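Local coordinates for cortical-lytic enzyme (Clostridium perfringens, PDB 5JIP), which probably acts as a lysozyme-type muramidase of glycoside hydrolase family 25, hydrolysing spore cortex peptidoglycan during germination, at residues 144-156 with 169-181. Numbering follows the deposited sequence.
With MES (2-(N-morpholino)-ethanesulfonic acid), chain D.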
ATOM      1  N   ARG A 144       2.199 -15.714  -4.165  1.00  6.82           N
ATOM      2  CA  ARG A 144       3.027 -15.405  -3.007  1.00  5.30           C
ATOM      3  C   ARG A 144       4.333 -14.763  -3.447  1.00  6.47           C
ATOM      4  O   ARG A 144       5.000 -15.259  -4.357  1.00  8.70           O
ATOM      5  CB  ARG A 144       3.362 -16.664  -2.186  1.00  5.88           C
ATOM      6  CG  ARG A 144       2.208 -17.296  -1.449  1.00  7.43           C
ATOM      7  CD  ARG A 144       1.758 -16.457  -0.292  1.00  6.27           C
ATOM      8  NE  ARG A 144       2.820 -16.253   0.709  1.00  5.22           N
ATOM      9  CZ  ARG A 144       3.087 -17.057   1.738  1.00  4.88           C
ATOM     10  NH1 ARG A 144       2.387 -18.167   1.966  1.00  6.44           N
ATOM     11  NH2 ARG A 144       4.061 -16.736   2.575  1.00  7.36           N
ATOM     12  N   ARG A 145       4.721 -13.707  -2.749  1.00  5.34           N
ATOM     13  CA  ARG A 145       6.047 -13.133  -2.908  1.00  6.60           C
ATOM     14  C   ARG A 145       7.163 -14.101  -2.528  1.00  6.48           C
ATOM     15  O   ARG A 145       7.100 -14.798  -1.511  1.00  5.58           O
ATOM     16  CB  ARG A 145       6.208 -11.890  -2.051  1.00  7.90           C
ATOM     17  CG  ARG A 145       5.293 -10.728  -2.341  1.00  8.15           C
ATOM     18  CD  ARG A 145       5.421 -10.193  -3.763  1.00  7.18           C
ATOM     19  NE  ARG A 145       6.773 -10.027  -4.265  1.00  5.60           N
ATOM     20  CZ  ARG A 145       7.548  -8.957  -4.078  1.00  5.48           C
ATOM     21  NH1 ARG A 145       7.142  -7.958  -3.320  1.00  5.05           N
ATOM     22  NH2 ARG A 145       8.755  -8.898  -4.641  1.00  5.78           N
ATOM     23  N   LEU A 146       8.208 -14.100  -3.344  1.00  6.23           N
ATOM     24  CA  LEU A 146       9.409 -14.894  -3.141  1.00  6.87           C
ATOM     25  C   LEU A 146      10.535 -14.021  -2.591  1.00  6.44           C
ATOM     26  O   LEU A 146      10.874 -12.993  -3.183  1.00  7.56           O
ATOM     27  CB  LEU A 146       9.836 -15.523  -4.471  1.00  6.82           C
ATOM     28  CG  LEU A 146      11.073 -16.416  -4.445  1.00  8.77           C
ATOM     29  CD1 LEU A 146      10.784 -17.683  -3.640  1.00  6.21           C
ATOM     30  CD2 LEU A 146      11.517 -16.759  -5.852  1.00  7.22           C
ATOM     31  N   MET A 147      11.115 -14.432  -1.467  1.00  5.04           N
ATOM     32  CA  MET A 147      12.298 -13.770  -0.908  1.00  4.86           C
ATOM     33  C   MET A 147      13.565 -14.446  -1.424  1.00  6.14           C
ATOM     34  O   MET A 147      13.586 -15.662  -1.622  1.00  6.00           O
ATOM     35  CB  MET A 147      12.266 -13.787   0.630  1.00  5.43           C
ATOM     36  CG  MET A 147      13.530 -13.229   1.295  1.00  5.16           C
ATOM     37  SD  MET A 147      13.252 -12.485   2.915  1.00  6.16           S
ATOM     38  CE  MET A 147      12.889 -13.927   3.890  1.00  5.92           C
ATOM     39  N   LEU A 148      14.595 -13.633  -1.695  1.00  5.34           N
ATOM     40  CA  LEU A 148      15.908 -14.111  -2.127  1.00  5.06           C
ATOM     41  C   LEU A 148      16.874 -14.144  -0.951  1.00  6.46           C
ATOM     42  O   LEU A 148      17.030 -13.150  -0.230  1.00  7.70           O
ATOM     43  CB  LEU A 148      16.489 -13.227  -3.235  1.00  6.63           C
ATOM     44  CG  LEU A 148      17.883 -13.669  -3.736  1.00  4.57           C
ATOM     45  CD1 LEU A 148      17.739 -14.947  -4.468  1.00  6.57           C
ATOM     46  CD2 LEU A 148      18.490 -12.576  -4.616  1.00  8.56           C
ATOM     47  N   TYR A 149      17.487 -15.307  -0.730  1.00  6.66           N
ATOM     48  CA  TYR A 149      18.609 -15.432   0.178  1.00  4.26           C
ATOM     49  C   TYR A 149      19.905 -15.541  -0.615  1.00  6.75           C
ATOM     50  O   TYR A 149      20.010 -16.363  -1.537  1.00  6.28           O
ATOM     51  CB  TYR A 149      18.487 -16.656   1.087  1.00  6.73           C
ATOM     52  CG  TYR A 149      19.776 -16.944   1.839  1.00  6.06           C
ATOM     53  CD1 TYR A 149      20.836 -17.613   1.225  1.00  5.66           C
ATOM     54  CD2 TYR A 149      19.927 -16.582   3.171  1.00  7.54           C
ATOM     55  CE1 TYR A 149      22.013 -17.864   1.886  1.00  7.91           C
ATOM     56  CE2 TYR A 149      21.127 -16.870   3.863  1.00  5.18           C
ATOM     57  CZ  TYR A 149      22.159 -17.513   3.200  1.00  7.80           C
ATOM     58  OH  TYR A 149      23.343 -17.808   3.829  1.00  6.74           O
ATOM     59  N   THR A 150      20.899 -14.745  -0.228  1.00  7.12           N
ATOM     60  CA  THR A 150      22.230 -14.878  -0.779  1.00  7.34           C
ATOM     61  C   THR A 150      23.184 -14.178   0.167  1.00  8.49           C
ATOM     62  O   THR A 150      22.769 -13.431   1.046  1.00  7.14           O
ATOM     63  CB  THR A 150      22.295 -14.307  -2.214  1.00  6.14           C
ATOM     64  OG1 THR A 150      23.524 -14.702  -2.828  1.00 10.97           O
ATOM     65  CG2 THR A 150      22.222 -12.835  -2.207  1.00  6.73           C
ATOM     66  N   GLY A 151      24.490 -14.408  -0.046  1.00  6.15           N
ATOM     67  CA  GLY A 151      25.515 -13.804   0.772  1.00 10.43           C
ATOM     68  C   GLY A 151      26.107 -12.536   0.163  1.00  9.17           C
ATOM     69  O   GLY A 151      26.086 -12.336  -1.049  1.00  9.49           O
ATOM     70  N   LEU A 152      26.648 -11.685   1.042  1.00  8.03           N
ATOM     71  CA  LEU A 152      27.320 -10.471   0.590  1.00 14.22           C
ATOM     72  C   LEU A 152      28.487 -10.805  -0.328  1.00 13.68           C
ATOM     73  O   LEU A 152      28.666 -10.174  -1.380  1.00  9.86           O
ATOM     74  CB  LEU A 152      27.799  -9.662   1.802  1.00 15.15           C
ATOM     75  CG  LEU A 152      28.487  -8.307   1.504  1.00 14.87           C
ATOM     76  CD1 LEU A 152      27.575  -7.424   0.684  1.00 14.52           C
ATOM     77  CD2 LEU A 152      28.924  -7.562   2.776  1.00 12.70           C
ATOM     78  N   PHE A 153      29.285 -11.804   0.048  1.00 16.48           N
ATOM     79  CA  PHE A 153      30.400 -12.224  -0.801  1.00 17.00           C
ATOM     80  C   PHE A 153      29.920 -12.617  -2.190  1.00 19.14           C
ATOM     81  O   PHE A 153      30.481 -12.176  -3.207  1.00 17.36           O
ATOM     82  CB  PHE A 153      31.133 -13.379  -0.135  1.00 14.06           C
ATOM     83  CG  PHE A 153      32.263 -13.923  -0.951  1.00 20.86           C
ATOM     84  CD1 PHE A 153      33.490 -13.297  -0.946  1.00 19.78           C
ATOM     85  CD2 PHE A 153      32.098 -15.059  -1.727  1.00 25.32           C
ATOM     86  CE1 PHE A 153      34.535 -13.785  -1.705  1.00 27.18           C
ATOM     87  CE2 PHE A 153      33.141 -15.548  -2.483  1.00 26.17           C
ATOM     88  CZ  PHE A 153      34.359 -14.913  -2.464  1.00 24.83           C
ATOM     89  N   PHE A 154      28.870 -13.440  -2.245  1.00 11.71           N
ATOM     90  CA  PHE A 154      28.317 -13.925  -3.501  1.00 12.67           C
ATOM     91  C   PHE A 154      27.848 -12.776  -4.386  1.00 13.36           C
ATOM     92  O   PHE A 154      28.133 -12.755  -5.590  1.00 18.96           O
ATOM     93  CB  PHE A 154      27.165 -14.886  -3.195  1.00 14.39           C
ATOM     94  CG  PHE A 154      26.681 -15.663  -4.369  1.00 12.90           C
ATOM     95  CD1 PHE A 154      27.303 -16.841  -4.723  1.00 11.69           C
ATOM     96  CD2 PHE A 154      25.576 -15.238  -5.109  1.00 10.17           C
ATOM     97  CE1 PHE A 154      26.862 -17.573  -5.803  1.00 10.25           C
ATOM     98  CE2 PHE A 154      25.121 -15.971  -6.186  1.00 14.01           C
ATOM     99  CZ  PHE A 154      25.759 -17.135  -6.541  1.00  8.76           C
ATOM    100  N   ILE A 155      27.110 -11.812  -3.808  1.00 14.42           N
ATOM    101  CA  ILE A 155      26.693 -10.637  -4.566  1.00 14.02           C
ATOM    102  C   ILE A 155      27.920  -9.974  -5.176  1.00 15.94           C
ATOM    103  O   ILE A 155      27.912  -9.585  -6.345  1.00 16.58           O
ATOM    104  CB  ILE A 155      25.895  -9.669  -3.662  1.00 16.05           C
ATOM    105  CG1 ILE A 155      24.516 -10.268  -3.328  1.00 18.69           C
ATOM    106  CG2 ILE A 155      25.715  -8.314  -4.323  1.00 23.97           C
ATOM    107  CD1 ILE A 155      23.747  -9.494  -2.271  1.00 20.64           C
ATOM    108  N   GLY A 156      29.005  -9.881  -4.403  1.00 20.21           N
ATOM    109  CA  GLY A 156      30.218  -9.232  -4.880  1.00 20.61           C
ATOM    110  C   GLY A 156      30.886  -9.969  -6.024  1.00 22.18           C
ATOM    111  O   GLY A 156      31.510  -9.349  -6.888  1.00 19.71           O
ATOM    112  N   PRO A 169      17.714  -5.948 -11.618  1.00 10.16           N
ATOM    113  CA  PRO A 169      16.372  -6.521 -11.798  1.00 11.46           C
ATOM    114  C   PRO A 169      15.820  -7.227 -10.569  1.00 10.54           C
ATOM    115  O   PRO A 169      14.599  -7.419 -10.490  1.00 10.30           O
ATOM    116  CB  PRO A 169      16.563  -7.511 -12.956  1.00 13.10           C
ATOM    117  CG  PRO A 169      17.839  -7.039 -13.671  1.00 19.85           C
ATOM    118  CD  PRO A 169      18.691  -6.503 -12.570  1.00 10.90           C
ATOM    119  N   LEU A 170      16.657  -7.662  -9.634  1.00  9.17           N
ATOM    120  CA  LEU A 170      16.139  -8.378  -8.467  1.00  8.59           C
ATOM    121  C   LEU A 170      15.887  -7.476  -7.261  1.00 10.89           C
ATOM    122  O   LEU A 170      15.491  -7.987  -6.199  1.00  7.55           O
ATOM    123  CB  LEU A 170      17.103  -9.485  -8.075  1.00  6.66           C
ATOM    124  CG  LEU A 170      17.517 -10.414  -9.203  1.00  6.37           C
ATOM    125  CD1 LEU A 170      18.553 -11.391  -8.698  1.00 14.65           C
ATOM    126  CD2 LEU A 170      16.319 -11.107  -9.865  1.00  9.86           C
ATOM    127  N   SER A 171      16.095  -6.160  -7.391  1.00  7.82           N
ATOM    128  CA  SER A 171      16.085  -5.268  -6.231  1.00 10.23           C
ATOM    129  C   SER A 171      14.689  -5.066  -5.663  1.00  8.03           C
ATOM    130  O   SER A 171      14.547  -4.436  -4.602  1.00  5.84           O
ATOM    131  CB  SER A 171      16.706  -3.909  -6.607  1.00 10.62           C
ATOM    132  OG  SER A 171      15.944  -3.205  -7.589  1.00 13.46           O
ATOM    133  N   ASP A 172      13.663  -5.550  -6.348  1.00  7.24           N
ATOM    134  CA  ASP A 172      12.321  -5.497  -5.809  1.00  7.41           C
ATOM    135  C   ASP A 172      11.984  -6.774  -5.044  1.00  8.60           C
ATOM    136  O   ASP A 172      10.956  -6.822  -4.381  1.00  8.66           O
ATOM    137  CB  ASP A 172      11.284  -5.247  -6.920  1.00  9.31           C
ATOM    138  CG  ASP A 172      11.137  -6.408  -7.882  1.00 12.14           C
ATOM    139  OD1 ASP A 172      12.165  -7.021  -8.263  1.00 13.03           O
ATOM    140  OD2 ASP A 172       9.973  -6.681  -8.263  1.00 13.11           O
ATOM    141  N   MET A 173      12.856  -7.776  -5.061  1.00  9.12           N
ATOM    142  CA  MET A 173      12.634  -8.942  -4.213  1.00  8.73           C
ATOM    143  C   MET A 173      12.926  -8.604  -2.753  1.00  7.86           C
ATOM    144  O   MET A 173      13.849  -7.854  -2.463  1.00  7.79           O
ATOM    145  CB  MET A 173      13.524 -10.110  -4.655  1.00  9.53           C
ATOM    146  CG  MET A 173      13.278 -10.532  -6.078  1.00  8.74           C
ATOM    147  SD  MET A 173      14.239 -12.000  -6.485  1.00  8.32           S
ATOM    148  CE  MET A 173      13.369 -13.265  -5.521  1.00  9.39           C
ATOM    149  N   PRO A 174      12.183  -9.162  -1.802  1.00  7.04           N
ATOM    150  CA  PRO A 174      12.670  -9.111  -0.418  1.00  4.41           C
ATOM    151  C   PRO A 174      14.022  -9.786  -0.358  1.00  4.96           C
ATOM    152  O   PRO A 174      14.231 -10.823  -0.992  1.00  4.36           O
ATOM    153  CB  PRO A 174      11.604  -9.871   0.386  1.00  4.85           C
ATOM    154  CG  PRO A 174      10.394  -9.854  -0.473  1.00  6.03           C
ATOM    155  CD  PRO A 174      10.912  -9.880  -1.916  1.00  4.92           C
ATOM    156  N   LEU A 175      14.935  -9.183   0.410  1.00  4.68           N
ATOM    157  CA  LEU A 175      16.306  -9.667   0.547  1.00  7.03           C
ATOM    158  C   LEU A 175      16.572 -10.230   1.938  1.00  6.49           C
ATOM    159  O   LEU A 175      16.419  -9.537   2.955  1.00  5.46           O
ATOM    160  CB  LEU A 175      17.318  -8.558   0.256  1.00  6.67           C
ATOM    161  CG  LEU A 175      18.782  -8.926   0.445  1.00  5.98           C
ATOM    162  CD1 LEU A 175      19.196  -9.973  -0.551  1.00 10.45           C
ATOM    163  CD2 LEU A 175      19.623  -7.691   0.328  1.00  6.38           C
ATOM    164  N   TRP A 176      17.033 -11.467   1.956  1.00  6.04           N
ATOM    165  CA  TRP A 176      17.606 -12.109   3.137  1.00  4.71           C
ATOM    166  C   TRP A 176      19.113 -12.210   2.887  1.00  5.86           C
ATOM    167  O   TRP A 176      19.574 -13.029   2.081  1.00  7.77           O
ATOM    168  CB  TRP A 176      16.930 -13.453   3.333  1.00  5.13           C
ATOM    169  CG  TRP A 176      17.393 -14.300   4.473  1.00  5.02           C
ATOM    170  CD1 TRP A 176      18.308 -14.003   5.453  1.00  6.23           C
ATOM    171  CD2 TRP A 176      16.931 -15.612   4.737  1.00  4.03           C
ATOM    172  NE1 TRP A 176      18.427 -15.064   6.317  1.00  6.73           N
ATOM    173  CE2 TRP A 176      17.605 -16.074   5.891  1.00  5.34           C
ATOM    174  CE3 TRP A 176      16.026 -16.456   4.094  1.00  6.00           C
ATOM    175  CZ2 TRP A 176      17.400 -17.351   6.414  1.00  5.99           C
ATOM    176  CZ3 TRP A 176      15.808 -17.727   4.624  1.00  7.49           C
ATOM    177  CH2 TRP A 176      16.496 -18.160   5.765  1.00  5.20           C
ATOM    178  N   ILE A 177      19.874 -11.331   3.515  1.00  6.00           N
ATOM    179  CA  ILE A 177      21.292 -11.220   3.209  1.00  4.59           C
ATOM    180  C   ILE A 177      22.089 -11.899   4.305  1.00  6.16           C
ATOM    181  O   ILE A 177      21.814 -11.736   5.501  1.00  8.79           O
ATOM    182  CB  ILE A 177      21.749  -9.762   3.026  1.00  9.42           C
ATOM    183  CG1 ILE A 177      23.178  -9.754   2.471  1.00 10.70           C
ATOM    184  CG2 ILE A 177      21.619  -8.980   4.331  1.00  7.34           C
ATOM    185  CD1 ILE A 177      23.656  -8.394   2.008  1.00 21.20           C
ATOM    186  N   ALA A 178      23.083 -12.668   3.889  1.00  8.50           N
ATOM    187  CA  ALA A 178      24.027 -13.277   4.813  1.00  7.13           C
ATOM    188  C   ALA A 178      25.307 -12.450   4.828  1.00  8.18           C
ATOM    189  O   ALA A 178      25.899 -12.206   3.776  1.00 10.35           O
ATOM    190  CB  ALA A 178      24.330 -14.709   4.396  1.00  8.36           C
ATOM    191  N   MET A 179      25.716 -12.013   6.018  1.00  8.54           N
ATOM    192  CA  MET A 179      27.016 -11.398   6.235  1.00  9.35           C
ATOM    193  C   MET A 179      27.405 -11.712   7.668  1.00 10.24           C
ATOM    194  O   MET A 179      26.804 -11.171   8.603  1.00  8.72           O
ATOM    195  CB  MET A 179      26.994  -9.895   6.020  1.00 11.21           C
ATOM    196  CG  MET A 179      28.418  -9.327   6.161  1.00 15.72           C
ATOM    197  SD  MET A 179      28.336  -7.614   6.474  1.00 19.46           S
ATOM    198  CE  MET A 179      27.825  -7.616   8.197  1.00 16.81           C
ATOM    199  N   TYR A 180      28.425 -12.548   7.825  1.00 11.06           N
ATOM    200  CA  TYR A 180      28.806 -13.092   9.125  1.00  8.60           C
ATOM    201  C   TYR A 180      29.820 -12.184   9.815  1.00 12.67           C
ATOM    202  O   TYR A 180      30.899 -11.918   9.272  1.00 12.80           O
ATOM    203  CB  TYR A 180      29.372 -14.506   8.936  1.00  8.19           C
ATOM    204  CG  TYR A 180      28.401 -15.484   8.309  1.00  8.19           C
ATOM    205  CD1 TYR A 180      27.033 -15.229   8.282  1.00  8.39           C
ATOM    206  CD2 TYR A 180      28.852 -16.667   7.764  1.00  6.96           C
ATOM    207  CE1 TYR A 180      26.152 -16.145   7.710  1.00  6.98           C
ATOM    208  CE2 TYR A 180      28.020 -17.559   7.214  1.00 10.95           C
ATOM    209  CZ  TYR A 180      26.664 -17.314   7.175  1.00  7.85           C
ATOM    210  OH  TYR A 180      25.862 -18.261   6.585  1.00  7.94           O
ATOM    211  N   THR A 181      29.476 -11.722  11.019  1.00 13.40           N
ATOM    212  CA  THR A 181      30.390 -10.878  11.780  1.00 20.80           C
ATOM    213  C   THR A 181      31.629 -11.642  12.273  1.00 19.54           C
ATOM    214  O   THR A 181      32.634 -11.009  12.619  1.00 16.72           O
ATOM    215  CB  THR A 181      29.631 -10.240  12.945  1.00 16.97           C
ATOM    216  OG1 THR A 181      29.001 -11.248  13.732  1.00 22.03           O
ATOM    217  CG2 THR A 181      28.569  -9.294  12.425  1.00 17.60           C
TER
HETATM  218  O1  MES D 402      26.910 -19.509   2.780  1.00 21.91           O
HETATM  219  C2  MES D 402      28.329 -19.354   2.823  1.00 19.15           C
HETATM  220  C3  MES D 402      28.761 -18.062   3.529  1.00 21.85           C
HETATM  221  N4  MES D 402      27.912 -16.915   3.151  1.00 18.23           N
HETATM  222  C5  MES D 402      26.477 -17.172   3.046  1.00 16.69           C
HETATM  223  C6  MES D 402      26.277 -18.385   2.154  1.00 13.20           C
HETATM  224  C7  MES D 402      28.216 -15.674   3.901  1.00 14.86           C
HETATM  225  C8  MES D 402      29.621 -15.243   3.487  1.00 18.45           C
HETATM  226  S   MES D 402      29.845 -13.632   3.864  1.00 23.68           S
HETATM  227  O1S MES D 402      29.044 -12.846   2.887  1.00 12.30           O
HETATM  228  O2S MES D 402      29.457 -13.408   5.275  1.00 16.36           O
HETATM  229  O3S MES D 402      31.293 -13.336   3.678  1.00 25.64           O
HETATM  230  O   HOH W   1       8.387  -5.621  -4.060  1.00 13.00           O
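Y149 meets W176 edge to face, planes at 84°, with Y149 CD2 over the centre of the indole face and 3.5 Å from W176 CD2. The two are bridge partners on the parallel strands 147-151 and 175-178 of a beta-alpha-beta unit in the TIM-barrel-like domain of the family 25 hydrolases, and this register puts both rings on the same side of the sheet, inside the barrel. Backbone bonds alternate regularly from L148 N–P174 O to L152 N–A178 O, the last carrying the pairing into the helix that G151 N-caps. The phenol end goes on to A178 CB, and Q203 binds the hydroxyls of both Y149 and Y180. Beside them, sulfonate oxygens O1S and O2S of a MES molecule, probably from the crystallisation liquor, accept hydrogen bonds from F153 N and Y180 N. On the other face, M173 CE packs against L148 CB at 3.9 Å. At the far end, R145 bends back at chi2 and chi3, laying its guanidinium face over P174 CD; NE forms a salt bridge with E139 and NH1 bonds T306 O. D172 O lies in the guanidinium plane, 3.0 Å from R145 NH2, which donates to it from above the carbonyl plane; the same oxygen accepts a hydrogen bond from a water held by R145 NH1.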